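Local structure of mandelate racemase/muconate lactonizing enzyme family protein (Roseovarius nubinhibens ISM, 3U4F) at residues E150-R153 with M154-R158. The protein belongs to the enolase superfamily, binds magnesium and may act as a hydro-lyase or racemase, as relatives do. Numbering follows the deposited sequence.
Sequences EAER and MKRLR
Arg156 NH2 lies 2.7 Å from Glu152 OE1 in a salt bridge to the preceding turn of the helix. The other oxygen of the same carboxylate, Glu152 OE2, takes a hydrogen bond of 2.8 Å from Lys155 NZ, and the three residues form a salt-bridge network. The ammonium comes from the syn side of OE2, somewhat out of the carboxylate plane; the lysine runs alongside the glutamate, and its bend at chi3 (-85°) turns NZ toward OE2. Lys155 NZ makes a second salt bridge, to Glu195 on helix 184-196. Arg156 instead crosses the glutamate, its guanidinium turned 58° from the carboxylate, and rests one face near the rim over the backbone O of Glu152. With an alanine in place of Glu152, the Arg156 guanidinium would probably lose this mate and be free to swing, and Lys155 would lose one of its two carboxylates.

Another pair sits further round the helix. Arg153 NE and NH2 both point at Glu150 OE2, which lies in the guanidinium plane; the NE bond is the shorter at 2.8 Å, the NH2 bond the more bent at 138°. Glu150 OE1 is hydrogen-bonded to Ser140, which leaves both oxygens of this buried carboxylate partnered; Arg153 NH1 makes a further salt bridge to Glu337. Selenomethionine Met154 runs beside Glu150, its CE 4.0 Å from Glu150 OE2, and packs on Phe166, Met192 and Met196. Beneath these side chains lie regular i to i+4 backbone bonds, such as Leu157 N to Arg153 O at 2.9 Å. Helix 147-161 thus carries the Glu152-Lys155-Arg156 network on its solvent side, while Met154 packs and the Glu150-Arg153 pair is held on its inner side: it is the crossover helix of the beta-alpha-beta unit between strands 132-139 and 165-169, packed against the outside of the enolase-superfamily TIM barrel.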
loop_
_atom_site.group_PDB
_atom_site.type_symbol
_atom_site.label_atom_id
_atom_site.label_comp_id
_atom_site.label_asym_id
_atom_site.label_seq_id
_atom_site.Cartn_x
_atom_site.Cartn_y
_atom_site.Cartn_z
ATOM N N GLU A 150 6.774 -11.741 -32.437
ATOM C CA GLU A 150 7.346 -10.587 -31.740
ATOM C C GLU A 150 8.426 -9.906 -32.592
ATOM O O GLU A 150 8.382 -8.689 -32.800
ATOM C CB GLU A 150 7.895 -11.021 -30.366
ATOM C CG GLU A 150 8.382 -9.881 -29.505
ATOM C CD GLU A 150 7.234 -9.127 -28.824
ATOM O OE1 GLU A 150 7.082 -9.293 -27.594
ATOM O OE2 GLU A 150 6.497 -8.386 -29.511
ATOM N N ALA A 151 9.381 -10.689 -33.105
ATOM C CA ALA A 151 10.395 -10.146 -34.014
ATOM C C ALA A 151 9.750 -9.472 -35.225
ATOM O O ALA A 151 10.181 -8.399 -35.639
ATOM C CB ALA A 151 11.372 -11.256 -34.486
ATOM N N GLU A 152 8.743 -10.116 -35.810
ATOM C CA GLU A 152 8.193 -9.615 -37.075
ATOM C C GLU A 152 7.501 -8.265 -36.900
ATOM O O GLU A 152 7.690 -7.369 -37.719
ATOM C CB GLU A 152 7.264 -10.631 -37.746
ATOM C CG GLU A 152 7.993 -11.840 -38.391
ATOM C CD GLU A 152 9.172 -11.430 -39.296
ATOM O OE1 GLU A 152 8.961 -10.629 -40.237
ATOM O OE2 GLU A 152 10.313 -11.887 -39.051
ATOM N N ARG A 153 6.705 -8.119 -35.835
ATOM C CA ARG A 153 6.081 -6.818 -35.564
ATOM C C ARG A 153 7.087 -5.725 -35.176
ATOM O O ARG A 153 6.905 -4.560 -35.563
ATOM C CB ARG A 153 4.930 -6.920 -34.555
ATOM C CG ARG A 153 5.323 -7.201 -33.091
ATOM C CD ARG A 153 4.184 -6.688 -32.173
ATOM N NE ARG A 153 4.362 -7.050 -30.766
ATOM C CZ ARG A 153 3.467 -6.811 -29.806
ATOM N NH1 ARG A 153 2.318 -6.180 -30.069
ATOM N NH2 ARG A 153 3.728 -7.201 -28.572
HETATM N N MSE A 154 8.147 -6.074 -34.442
HETATM C CA MSE A 154 9.179 -5.071 -34.136
HETATM C C MSE A 154 9.854 -4.568 -35.414
HETATM O O MSE A 154 10.117 -3.374 -35.533
HETATM C CB MSE A 154 10.230 -5.573 -33.147
HETATM C CG MSE A 154 9.718 -5.845 -31.743
HETATM SE SE MSE A 154 8.662 -4.368 -30.955
HETATM C CE MSE A 154 8.667 -5.023 -29.113
ATOM N N LYS A 155 10.127 -5.466 -36.366
ATOM C CA LYS A 155 10.639 -5.021 -37.679
ATOM C C LYS A 155 9.660 -4.072 -38.383
ATOM O O LYS A 155 10.080 -3.043 -38.912
ATOM C CB LYS A 155 11.012 -6.201 -38.591
ATOM C CG LYS A 155 12.210 -6.976 -38.081
ATOM C CD LYS A 155 12.722 -7.998 -39.075
ATOM C CE LYS A 155 11.958 -9.279 -38.943
ATOM N NZ LYS A 155 12.647 -10.448 -39.570
ATOM N N ARG A 156 8.371 -4.393 -38.391
ATOM C CA ARG A 156 7.385 -3.466 -38.973
ATOM C C ARG A 156 7.431 -2.093 -38.311
ATOM O O ARG A 156 7.430 -1.051 -38.977
ATOM C CB ARG A 156 5.966 -4.012 -38.865
ATOM C CG ARG A 156 5.776 -5.442 -39.352
ATOM C CD ARG A 156 6.065 -5.600 -40.844
ATOM N NE ARG A 156 6.816 -6.835 -41.119
ATOM C CZ ARG A 156 6.281 -8.056 -41.187
ATOM N NH1 ARG A 156 4.978 -8.239 -40.999
ATOM N NH2 ARG A 156 7.057 -9.104 -41.435
ATOM N N LEU A 157 7.457 -2.096 -36.979
ATOM C CA LEU A 157 7.465 -0.852 -36.217
ATOM C C LEU A 157 8.728 -0.048 -36.482
ATOM O O LEU A 157 8.681 1.183 -36.626
ATOM C CB LEU A 157 7.273 -1.144 -34.716
ATOM C CG LEU A 157 5.862 -1.639 -34.357
ATOM C CD1 LEU A 157 5.867 -2.360 -33.014
ATOM C CD2 LEU A 157 4.849 -0.483 -34.358
ATOM N N ARG A 158 9.856 -0.741 -36.576
ATOM C CA ARG A 158 11.118 -0.085 -36.867
ATOM C C ARG A 158 11.075 0.659 -38.218
ATOM O O ARG A 158 11.481 1.810 -38.325
ATOM C CB ARG A 158 12.267 -1.099 -36.875
ATOM C CG ARG A 158 13.551 -0.474 -37.436
ATOM C CD ARG A 158 14.791 -1.297 -37.248
ATOM N NE ARG A 158 14.690 -2.591 -37.915
ATOM C CZ ARG A 158 15.537 -3.589 -37.711
ATOM N NH1 ARG A 158 16.542 -3.447 -36.846
ATOM N NH2 ARG A 158 15.361 -4.729 -38.345
#